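Local coordinates for protein single domain haemoglobin (Campylobacter jejuni, PDB 2WY4) that binds heme and, as a bacterial globin of a single domain, probably binds oxygen and may take part in nitric oxide detoxification, at residues D22-Y35 and I96-L109. Sequence-based numbering, arbitrary orientation.
Sequences DLTNEFYKIMFNDY and IVGACLLKAIKNLL. With CYN (cyanide ion), chain C; HEM (protoporphyrin IX containing Fe), chain B.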
ATOM      1  N   ASP A  22      -9.099  -1.344   9.078  1.00 13.22           N
ATOM      2  CA  ASP A  22      -9.691  -0.045   9.296  1.00 13.90           C
ATOM      3  C   ASP A  22      -8.896   1.048   8.541  1.00 13.54           C
ATOM      4  O   ASP A  22      -9.466   1.964   7.939  1.00 13.39           O
ATOM      5  CB  ASP A  22      -9.765   0.181  10.793  1.00 14.00           C
ATOM      6  CG  ASP A  22     -10.484  -0.942  11.469  1.00 15.22           C
ATOM      7  OD1 ASP A  22     -11.577  -1.243  11.002  1.00 17.94           O
ATOM      8  OD2 ASP A  22      -9.989  -1.551  12.410  1.00 18.42           O
ATOM      9  N   LEU A  23      -7.572   0.923   8.559  1.00 12.77           N
ATOM     10  CA  LEU A  23      -6.724   1.850   7.812  1.00 12.30           C
ATOM     11  C   LEU A  23      -7.045   1.757   6.318  1.00 12.35           C
ATOM     12  O   LEU A  23      -7.163   2.764   5.643  1.00 12.51           O
ATOM     13  CB  LEU A  23      -5.266   1.498   8.023  1.00 12.93           C
ATOM     14  CG  LEU A  23      -4.255   2.347   7.287  1.00 13.29           C
ATOM     15  CD1 LEU A  23      -4.380   3.801   7.693  1.00 14.94           C
ATOM     16  CD2 LEU A  23      -2.864   1.850   7.591  1.00 14.36           C
ATOM     17  N   THR A  24      -7.162   0.535   5.786  1.00 11.51           N
ATOM     18  CA  THR A  24      -7.384   0.445   4.366  1.00 11.51           C
ATOM     19  C   THR A  24      -8.810   0.803   3.982  1.00 11.90           C
ATOM     20  O   THR A  24      -9.047   1.292   2.895  1.00 12.11           O
ATOM     21  CB  THR A  24      -6.940  -0.871   3.773  1.00 11.40           C
ATOM     22  OG1 THR A  24      -7.643  -1.935   4.431  1.00 13.02           O
ATOM     23  CG2 THR A  24      -5.463  -1.091   4.048  1.00 11.82           C
ATOM     24  N   ASN A  25      -9.771   0.571   4.862  1.00 13.55           N
ATOM     25  CA  ASN A  25     -11.107   1.078   4.595  1.00 13.61           C
ATOM     26  C   ASN A  25     -11.040   2.591   4.402  1.00 13.45           C
ATOM     27  O   ASN A  25     -11.639   3.118   3.487  1.00 14.40           O
ATOM     28  CB  ASN A  25     -12.063   0.760   5.733  1.00 14.67           C
ATOM     29  CG  ASN A  25     -12.609  -0.603   5.666  1.00 15.91           C
ATOM     30  OD1 ASN A  25     -12.617  -1.240   4.619  1.00 18.69           O
ATOM     31  ND2 ASN A  25     -13.094  -1.059   6.805  1.00 17.99           N
ATOM     32  N   GLU A  26     -10.296   3.280   5.264  1.00 13.81           N
ATOM     33  CA  GLU A  26     -10.132   4.737   5.163  1.00 14.23           C
ATOM     34  C   GLU A  26      -9.385   5.126   3.882  1.00 12.65           C
ATOM     35  O   GLU A  26      -9.797   6.041   3.186  1.00 13.49           O
ATOM     36  CB  GLU A  26      -9.465   5.284   6.431  1.00 13.37           C
ATOM     37  CG  GLU A  26      -9.228   6.796   6.419  1.00 14.72           C
ATOM     38  CD  GLU A  26     -10.469   7.608   6.664  1.00 17.59           C
ATOM     39  OE1 GLU A  26     -11.515   7.038   6.988  1.00 18.27           O
ATOM     40  OE2 GLU A  26     -10.374   8.855   6.570  1.00 20.80           O
ATOM     41  N   PHE A  27      -8.347   4.381   3.538  1.00 12.26           N
ATOM     42  CA  PHE A  27      -7.626   4.601   2.292  1.00 12.23           C
ATOM     43  C   PHE A  27      -8.569   4.524   1.088  1.00 11.91           C
ATOM     44  O   PHE A  27      -8.548   5.433   0.244  1.00 13.49           O
ATOM     45  CB  PHE A  27      -6.513   3.565   2.142  1.00 11.47           C
ATOM     46  CG  PHE A  27      -5.944   3.439   0.762  1.00 12.30           C
ATOM     47  CD1 PHE A  27      -4.969   4.304   0.306  1.00 12.45           C
ATOM     48  CD2 PHE A  27      -6.367   2.428  -0.072  1.00 12.20           C
ATOM     49  CE1 PHE A  27      -4.463   4.141  -0.909  1.00 12.66           C
ATOM     50  CE2 PHE A  27      -5.846   2.256  -1.294  1.00 12.33           C
ATOM     51  CZ  PHE A  27      -4.909   3.164  -1.743  1.00 11.97           C
ATOM     52  N   TYR A  28      -9.399   3.473   0.973  1.00 12.69           N
ATOM     53  CA  TYR A  28     -10.276   3.390  -0.180  1.00 11.92           C
ATOM     54  C   TYR A  28     -11.349   4.468  -0.184  1.00 12.46           C
ATOM     55  O   TYR A  28     -11.730   4.931  -1.236  1.00 12.58           O
ATOM     56  CB  TYR A  28     -10.932   1.994  -0.300  1.00 11.34           C
ATOM     57  CG  TYR A  28      -9.927   0.939  -0.754  1.00 11.59           C
ATOM     58  CD1 TYR A  28      -9.348   1.023  -1.997  1.00 10.86           C
ATOM     59  CD2 TYR A  28      -9.555  -0.114   0.061  1.00 11.61           C
ATOM     60  CE1 TYR A  28      -8.428   0.129  -2.425  1.00 11.18           C
ATOM     61  CE2 TYR A  28      -8.632  -1.036  -0.381  1.00 12.18           C
ATOM     62  CZ  TYR A  28      -8.045  -0.901  -1.613  1.00 12.02           C
ATOM     63  OH  TYR A  28      -7.102  -1.823  -2.023  1.00 11.78           O
ATOM     64  N   LYS A  29     -11.845   4.850   0.986  1.00 14.03           N
ATOM     65  CA  LYS A  29     -12.783   5.979   1.074  1.00 14.93           C
ATOM     66  C   LYS A  29     -12.151   7.249   0.479  1.00 15.19           C
ATOM     67  O   LYS A  29     -12.740   7.933  -0.374  1.00 15.77           O
ATOM     68  CB  LYS A  29     -13.190   6.229   2.523  1.00 16.48           C
ATOM     69  CG  LYS A  29     -14.174   7.377   2.731  1.00 19.08           C
ATOM     70  CD  LYS A  29     -14.473   7.606   4.214  1.00 22.99           C
ATOM     71  CE  LYS A  29     -15.219   8.922   4.452  1.00 24.78           C
ATOM     72  NZ  LYS A  29     -15.931   8.993   5.776  1.00 28.85           N
ATOM     73  N   ILE A  30     -10.948   7.557   0.925  1.00 15.00           N
ATOM     74  CA  ILE A  30     -10.237   8.752   0.445  1.00 15.20           C
ATOM     75  C   ILE A  30      -9.969   8.649  -1.052  1.00 14.82           C
ATOM     76  O   ILE A  30     -10.255   9.564  -1.804  1.00 15.31           O
ATOM     77  CB  ILE A  30      -8.929   8.952   1.216  1.00 14.98           C
ATOM     78  CG1 ILE A  30      -9.200   9.379   2.656  1.00 15.19           C
ATOM     79  CG2 ILE A  30      -8.059   9.984   0.510  1.00 15.13           C
ATOM     80  CD1 ILE A  30      -8.054   9.162   3.587  1.00 15.25           C
ATOM     81  N   MET A  31      -9.431   7.526  -1.490  1.00 13.96           N
ATOM     82  CA  MET A  31      -9.071   7.411  -2.870  1.00 13.53           C
ATOM     83  C   MET A  31     -10.264   7.458  -3.805  1.00 14.49           C
ATOM     84  O   MET A  31     -10.220   8.126  -4.819  1.00 14.50           O
ATOM     85  CB  MET A  31      -8.215   6.199  -3.163  1.00 13.88           C
ATOM     86  CG  MET A  31      -7.688   6.171  -4.585  1.00 15.62           C
ATOM     87  SD  MET A  31      -6.400   4.935  -4.853  1.00 15.51           S
ATOM     88  CE  MET A  31      -7.318   3.432  -4.565  1.00 15.37           C
ATOM     89  N   PHE A  32     -11.345   6.751  -3.464  1.00 14.16           N
ATOM     90  CA  PHE A  32     -12.519   6.752  -4.328  1.00 14.86           C
ATOM     91  C   PHE A  32     -13.197   8.119  -4.344  1.00 15.31           C
ATOM     92  O   PHE A  32     -13.787   8.509  -5.349  1.00 17.08           O
ATOM     93  CB  PHE A  32     -13.488   5.640  -3.951  1.00 15.13           C
ATOM     94  CG  PHE A  32     -12.928   4.258  -4.161  1.00 15.06           C
ATOM     95  CD1 PHE A  32     -11.851   4.038  -5.031  1.00 16.03           C
ATOM     96  CD2 PHE A  32     -13.470   3.190  -3.493  1.00 15.22           C
ATOM     97  CE1 PHE A  32     -11.341   2.760  -5.225  1.00 15.20           C
ATOM     98  CE2 PHE A  32     -12.956   1.911  -3.700  1.00 16.31           C
ATOM     99  CZ  PHE A  32     -11.896   1.709  -4.535  1.00 15.09           C
ATOM    100  N   ASN A  33     -13.095   8.852  -3.250  1.00 16.20           N
ATOM    101  CA  ASN A  33     -13.658  10.210  -3.195  1.00 17.25           C
ATOM    102  C   ASN A  33     -12.855  11.222  -3.966  1.00 17.77           C
ATOM    103  O   ASN A  33     -13.434  12.088  -4.645  1.00 19.30           O
ATOM    104  CB  ASN A  33     -13.698  10.720  -1.762  1.00 17.30           C
ATOM    105  CG  ASN A  33     -14.343  12.086  -1.669  1.00 19.96           C
ATOM    106  OD1 ASN A  33     -15.550  12.195  -1.786  1.00 23.82           O
ATOM    107  ND2 ASN A  33     -13.531  13.142  -1.560  1.00 23.79           N
ATOM    108  N   ASP A  34     -11.523  11.161  -3.848  1.00 17.27           N
ATOM    109  CA  ASP A  34     -10.637  12.175  -4.430  1.00 17.71           C
ATOM    110  C   ASP A  34     -10.253  11.838  -5.855  1.00 17.86           C
ATOM    111  O   ASP A  34      -9.954  12.731  -6.666  1.00 18.41           O
ATOM    112  CB  ASP A  34      -9.348  12.292  -3.606  1.00 18.49           C
ATOM    113  CG  ASP A  34      -9.525  13.018  -2.290  1.00 20.06           C
ATOM    114  OD1 ASP A  34     -10.631  13.518  -1.994  1.00 21.56           O
ATOM    115  OD2 ASP A  34      -8.562  13.095  -1.476  1.00 21.72           O
ATOM    116  N   TYR A  35     -10.243  10.534  -6.159  1.00 17.62           N
ATOM    117  CA  TYR A  35      -9.817  10.018  -7.463  1.00 17.69           C
ATOM    118  C   TYR A  35     -10.849   8.999  -7.981  1.00 17.41           C
ATOM    119  O   TYR A  35     -10.565   7.829  -8.262  1.00 17.62           O
ATOM    120  CB  TYR A  35      -8.419   9.407  -7.366  1.00 17.12           C
ATOM    121  CG  TYR A  35      -7.397  10.409  -6.873  1.00 17.21           C
ATOM    122  CD1 TYR A  35      -7.114  10.540  -5.518  1.00 16.50           C
ATOM    123  CD2 TYR A  35      -6.728  11.241  -7.753  1.00 16.39           C
ATOM    124  CE1 TYR A  35      -6.203  11.470  -5.048  1.00 16.33           C
ATOM    125  CE2 TYR A  35      -5.782  12.176  -7.279  1.00 17.16           C
ATOM    126  CZ  TYR A  35      -5.523  12.267  -5.929  1.00 17.00           C
ATOM    127  OH  TYR A  35      -4.634  13.171  -5.393  1.00 19.40           O
ATOM    128  N   ILE A  96      -0.694   8.628  -6.362  1.00 13.61           N
ATOM    129  CA  ILE A  96      -2.067   8.787  -5.903  1.00 13.20           C
ATOM    130  C   ILE A  96      -2.286   7.910  -4.683  1.00 13.53           C
ATOM    131  O   ILE A  96      -2.784   8.330  -3.658  1.00 13.30           O
ATOM    132  CB  ILE A  96      -3.059   8.428  -7.028  1.00 13.83           C
ATOM    133  CG1 ILE A  96      -2.964   9.466  -8.142  1.00 15.65           C
ATOM    134  CG2 ILE A  96      -4.436   8.369  -6.490  1.00 15.28           C
ATOM    135  CD1 ILE A  96      -3.756   9.095  -9.395  1.00 17.10           C
ATOM    136  N   VAL A  97      -1.926   6.642  -4.818  1.00 13.16           N
ATOM    137  CA  VAL A  97      -2.020   5.712  -3.701  1.00 13.40           C
ATOM    138  C   VAL A  97      -1.231   6.210  -2.497  1.00 13.60           C
ATOM    139  O   VAL A  97      -1.707   6.145  -1.366  1.00 13.75           O
ATOM    140  CB  VAL A  97      -1.623   4.258  -4.138  1.00 12.10           C
ATOM    141  CG1 VAL A  97      -1.358   3.370  -2.940  1.00 13.16           C
ATOM    142  CG2 VAL A  97      -2.724   3.695  -5.022  1.00 13.30           C
ATOM    143  N   GLY A  98      -0.021   6.724  -2.726  1.00 13.24           N
ATOM    144  CA  GLY A  98       0.769   7.194  -1.604  1.00 14.24           C
ATOM    145  C   GLY A  98       0.101   8.365  -0.882  1.00 13.82           C
ATOM    146  O   GLY A  98       0.111   8.433   0.336  1.00 14.21           O
ATOM    147  N   ALA A  99      -0.433   9.309  -1.644  1.00 14.36           N
ATOM    148  CA  ALA A  99      -1.079  10.448  -1.025  1.00 13.23           C
ATOM    149  C   ALA A  99      -2.286   9.998  -0.190  1.00 12.68           C
ATOM    150  O   ALA A  99      -2.466  10.445   0.943  1.00 13.86           O
ATOM    151  CB  ALA A  99      -1.487  11.463  -2.078  1.00 12.91           C
ATOM    152  N   CYS A 100      -3.068   9.061  -0.726  1.00 13.16           N
ATOM    153  CA  CYS A 100      -4.259   8.625  -0.025  1.00 13.86           C
ATOM    154  C   CYS A 100      -3.894   7.750   1.183  1.00 12.96           C
ATOM    155  O   CYS A 100      -4.515   7.849   2.227  1.00 14.27           O
ATOM    156  CB  CYS A 100      -5.163   7.840  -0.960  1.00 13.15           C
ATOM    157  SG  CYS A 100      -5.820   8.834  -2.310  1.00 15.32           S
ATOM    158  N   LEU A 101      -2.876   6.916   1.034  1.00 12.24           N
ATOM    159  CA  LEU A 101      -2.448   6.094   2.151  1.00 13.89           C
ATOM    160  C   LEU A 101      -1.881   6.941   3.291  1.00 13.44           C
ATOM    161  O   LEU A 101      -2.202   6.730   4.460  1.00 13.01           O
ATOM    162  CB  LEU A 101      -1.400   5.070   1.729  1.00 14.08           C
ATOM    163  CG  LEU A 101      -0.899   4.140   2.834  1.00 15.99           C
ATOM    164  CD1 LEU A 101      -2.045   3.270   3.375  1.00 16.39           C
ATOM    165  CD2 LEU A 101       0.240   3.302   2.317  1.00 17.70           C
ATOM    166  N   LEU A 102      -1.032   7.911   2.972  1.00 14.32           N
ATOM    167  CA  LEU A 102      -0.480   8.762   4.010  1.00 13.12           C
ATOM    168  C   LEU A 102      -1.565   9.565   4.720  1.00 12.74           C
ATOM    169  O   LEU A 102      -1.512   9.766   5.949  1.00 13.67           O
ATOM    170  CB  LEU A 102       0.641   9.678   3.474  1.00 13.85           C
ATOM    171  CG  LEU A 102       2.035   9.018   3.633  1.00 17.60           C
ATOM    172  CD1 LEU A 102       2.519   9.071   5.072  1.00 20.15           C
ATOM    173  CD2 LEU A 102       2.086   7.562   3.128  1.00 20.42           C
ATOM    174  N   LYS A 103      -2.565  10.005   3.975  1.00 13.20           N
ATOM    175  CA  LYS A 103      -3.669  10.698   4.590  1.00 12.82           C
ATOM    176  C   LYS A 103      -4.471   9.778   5.519  1.00 13.46           C
ATOM    177  O   LYS A 103      -4.869  10.177   6.591  1.00 14.00           O
ATOM    178  CB  LYS A 103      -4.568  11.352   3.533  1.00 13.54           C
ATOM    179  CG  LYS A 103      -5.720  12.070   4.147  1.00 16.04           C
ATOM    180  CD  LYS A 103      -6.399  12.997   3.176  1.00 23.84           C
ATOM    181  CE  LYS A 103      -7.505  12.347   2.401  1.00 26.93           C
ATOM    182  NZ  LYS A 103      -8.571  13.357   2.086  1.00 25.70           N
ATOM    183  N   ALA A 104      -4.699   8.545   5.081  1.00 13.57           N
ATOM    184  CA  ALA A 104      -5.411   7.575   5.898  1.00 12.29           C
ATOM    185  C   ALA A 104      -4.653   7.344   7.208  1.00 12.86           C
ATOM    186  O   ALA A 104      -5.257   7.244   8.282  1.00 14.10           O
ATOM    187  CB  ALA A 104      -5.559   6.235   5.130  1.00 12.13           C
ATOM    188  N   ILE A 105      -3.328   7.269   7.100  1.00 12.78           N
ATOM    189  CA  ILE A 105      -2.486   7.069   8.268  1.00 13.11           C
ATOM    190  C   ILE A 105      -2.600   8.255   9.236  1.00 14.04           C
ATOM    191  O   ILE A 105      -2.771   8.095  10.425  1.00 13.95           O
ATOM    192  CB  ILE A 105      -1.019   6.801   7.846  1.00 13.62           C
ATOM    193  CG1 ILE A 105      -0.893   5.392   7.267  1.00 13.41           C
ATOM    194  CG2 ILE A 105      -0.054   6.957   9.035  1.00 13.68           C
ATOM    195  CD1 ILE A 105       0.480   5.133   6.660  1.00 13.73           C
ATOM    196  N   LYS A 106      -2.511   9.446   8.692  1.00 15.15           N
ATOM    197  CA  LYS A 106      -2.677  10.645   9.498  1.00 16.35           C
ATOM    198  C   LYS A 106      -4.039  10.647  10.185  1.00 16.59           C
ATOM    199  O   LYS A 106      -4.138  10.939  11.350  1.00 17.41           O
ATOM    200  CB  LYS A 106      -2.539  11.912   8.645  1.00 17.10           C
ATOM    201  CG  LYS A 106      -1.808  13.044   9.325  1.00 23.78           C
ATOM    202  CD  LYS A 106      -2.594  13.626  10.448  1.00 28.10           C
ATOM    203  CE  LYS A 106      -2.064  15.001  10.804  1.00 29.41           C
ATOM    204  NZ  LYS A 106      -1.689  15.749   9.563  1.00 32.13           N
ATOM    205  N   ASN A 107      -5.090  10.300   9.442  1.00 16.85           N
ATOM    206  CA  ASN A 107      -6.460  10.312   9.989  1.00 17.04           C
ATOM    207  C   ASN A 107      -6.683   9.321  11.096  1.00 17.36           C
ATOM    208  O   ASN A 107      -7.278   9.657  12.126  1.00 17.67           O
ATOM    209  CB  ASN A 107      -7.517  10.072   8.917  1.00 17.53           C
ATOM    210  CG  ASN A 107      -7.636  11.226   7.941  1.00 17.50           C
ATOM    211  OD1 ASN A 107      -7.124  12.345   8.188  1.00 18.34           O
ATOM    212  ND2 ASN A 107      -8.402  11.002   6.870  1.00 19.90           N
ATOM    213  N   LEU A 108      -6.233   8.084  10.882  1.00 17.73           N
ATOM    214  CA  LEU A 108      -6.567   7.036  11.833  1.00 18.49           C
ATOM    215  C   LEU A 108      -5.530   6.787  12.900  1.00 18.86           C
ATOM    216  O   LEU A 108      -5.888   6.459  14.035  1.00 19.04           O
ATOM    217  CB  LEU A 108      -6.876   5.706  11.111  1.00 18.37           C
ATOM    218  CG  LEU A 108      -8.068   5.572  10.169  1.00 23.12           C
ATOM    219  CD1 LEU A 108      -8.651   4.186  10.238  1.00 22.78           C
ATOM    220  CD2 LEU A 108      -9.135   6.585  10.409  1.00 23.74           C
ATOM    221  N   LEU A 109      -4.239   6.868  12.562  1.00 20.19           N
ATOM    222  CA  LEU A 109      -3.191   6.588  13.545  1.00 21.33           C
ATOM    223  C   LEU A 109      -2.782   7.826  14.312  1.00 22.95           C
ATOM    224  O   LEU A 109      -2.202   7.724  15.381  1.00 23.18           O
ATOM    225  CB  LEU A 109      -1.956   5.970  12.874  1.00 21.38           C
ATOM    226  CG  LEU A 109      -1.932   4.461  12.710  1.00 21.87           C
ATOM    227  CD1 LEU A 109      -2.941   4.081  11.662  1.00 23.06           C
ATOM    228  CD2 LEU A 109      -0.554   3.974  12.313  1.00 21.53           C
TER
HETATM  229  C   CYN C 151      -4.440  -1.824  -4.411  1.00 11.63           C
HETATM  230  N   CYN C 151      -5.212  -1.456  -3.649  1.00 14.14           N
HETATM  231  CHA HEM B 150      -5.182  -5.254  -6.126  1.00 10.86           C
HETATM  232  CHB HEM B 150      -1.557  -4.207  -3.143  1.00 10.61           C
HETATM  233  CHC HEM B 150      -0.870  -0.058  -5.496  1.00 11.96           C
HETATM  234  CHD HEM B 150      -4.923  -0.839  -8.051  1.00 10.33           C
HETATM  235  C1A HEM B 150      -4.231  -5.379  -5.184  1.00 10.31           C
HETATM  236  C2A HEM B 150      -4.024  -6.496  -4.313  1.00 11.22           C
HETATM  237  C3A HEM B 150      -3.023  -6.215  -3.458  1.00 11.36           C
HETATM  238  C4A HEM B 150      -2.585  -4.873  -3.792  1.00 11.08           C
HETATM  239  CMA HEM B 150      -2.455  -7.137  -2.369  1.00 11.82           C
HETATM  240  CAA HEM B 150      -4.833  -7.815  -4.380  1.00 12.48           C
HETATM  241  CBA HEM B 150      -4.603  -8.551  -5.702  1.00 14.21           C
HETATM  242  CGA HEM B 150      -3.549  -9.610  -5.732  1.00 17.75           C
HETATM  243  O1A HEM B 150      -3.096 -10.069  -4.650  1.00 19.71           O
HETATM  244  O2A HEM B 150      -3.201 -10.047  -6.885  1.00 19.80           O
HETATM  245  C1B HEM B 150      -1.079  -2.976  -3.505  1.00 11.65           C
HETATM  246  C2B HEM B 150       0.020  -2.314  -2.899  1.00 11.68           C
HETATM  247  C3B HEM B 150       0.214  -1.160  -3.558  1.00 11.05           C
HETATM  248  C4B HEM B 150      -0.756  -1.067  -4.592  1.00 12.16           C
HETATM  249  CMB HEM B 150       0.763  -2.811  -1.666  1.00 12.57           C
HETATM  250  CAB HEM B 150       1.228  -0.038  -3.296  1.00 11.59           C
HETATM  251  CBB HEM B 150       2.497  -0.291  -3.029  1.00 14.19           C
HETATM  252  C1C HEM B 150      -1.860   0.101  -6.438  1.00 11.56           C
HETATM  253  C2C HEM B 150      -2.033   1.148  -7.382  1.00 12.40           C
HETATM  254  C3C HEM B 150      -3.149   0.916  -8.041  1.00 13.14           C
HETATM  255  C4C HEM B 150      -3.770  -0.279  -7.531  1.00 11.73           C
HETATM  256  CMC HEM B 150      -1.028   2.288  -7.610  1.00 11.48           C
HETATM  257  CAC HEM B 150      -3.722   1.784  -9.150  1.00 14.29           C
HETATM  258  CBC HEM B 150      -4.937   2.324  -8.991  1.00 14.64           C
HETATM  259  C1D HEM B 150      -5.338  -2.121  -7.747  1.00 11.92           C
HETATM  260  C2D HEM B 150      -6.496  -2.695  -8.317  1.00 12.11           C
HETATM  261  C3D HEM B 150      -6.611  -4.067  -7.755  1.00 11.71           C
HETATM  262  C4D HEM B 150      -5.481  -4.187  -6.895  1.00 11.50           C
HETATM  263  CMD HEM B 150      -7.422  -2.042  -9.320  1.00 12.91           C
HETATM  264  CAD HEM B 150      -7.690  -5.107  -8.003  1.00 12.14           C
HETATM  265  CBD HEM B 150      -8.599  -5.157  -6.779  1.00 12.89           C
HETATM  266  CGD HEM B 150      -9.882  -5.900  -6.999  1.00 11.87           C
HETATM  267  O1D HEM B 150     -10.921  -5.369  -6.590  1.00 12.50           O
HETATM  268  O2D HEM B 150      -9.815  -7.028  -7.557  1.00 14.61           O
HETATM  269  NA  HEM B 150      -3.346  -4.375  -4.853  1.00 11.04           N
HETATM  270  NB  HEM B 150      -1.530  -2.207  -4.547  1.00 11.49           N
HETATM  271  NC  HEM B 150      -2.936  -0.767  -6.548  1.00 12.14           N
HETATM  272  ND  HEM B 150      -4.744  -3.016  -6.888  1.00 12.34           N
HETATM  273 FE   HEM B 150      -3.132  -2.607  -5.718  1.00 12.78          FE
HETATM  274  O   HOH W   1     -11.010  12.773   0.802  1.00 31.26           O
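Phe-27 lays the edge of its ring along the backbone of helix 94-109, among Val-97, Cys-100, Leu-101 and Ala-104, as a knob in a hole. With CG anti to its own N (chi1 164°), CD1 lies 3.4 Å from Leu-101 N and CE1 meets Val-97 O, both close to the ring plane, while CZ touches Val-97 CG1. The small Ala-104 returns the packing: its methyl enters the hollow between Leu-23, Glu-26, Phe-27 and Ile-30, where Phe-27 CA and Ala-104 CA are 5.2 Å apart. The helix axes approach to 8.4 Å and cross at 129°. In globin terms the B-helix part of helix 4-34 packs here on the G helix, beside the distal side of the heme. Toward one end, Leu-23 CD1 rests on Ala-104 and Ile-105; Leu-108 CD1 lies against Asp-22 O. Toward the other, Tyr-35 offers a ring face to Ile-96 CG2, a CH-pi contact 3.6 Å from the centroid, and Cys-100 SG approaches the same ring obliquely while packing on Met-31 CB at 3.7 Å. Polar bonds line one flank. Asn-107 ND2 donates to the anti side of Glu-26 OE2, somewhat out of the carboxylate plane (2.9 Å, 151°), with the amide and carboxylate planes strongly turned against each other. The salt bridge between Lys-103 NZ and Asp-34 OD2 is long at 3.6 Å, and a water joins that NZ to the other carboxylate oxygen, OD1. The seam leads into the heme pocket: Val-97 CG2 touches a heme methyl, and Tyr-28, whose ring face carries Phe-27 CD2, donates its hydroxyl to the cyanide nitrogen, with Gln-52 also bonded to that oxygen. The chemistry divides into an apolar core continuous with the heme pocket and a polar flank where water bridges two opposite charges.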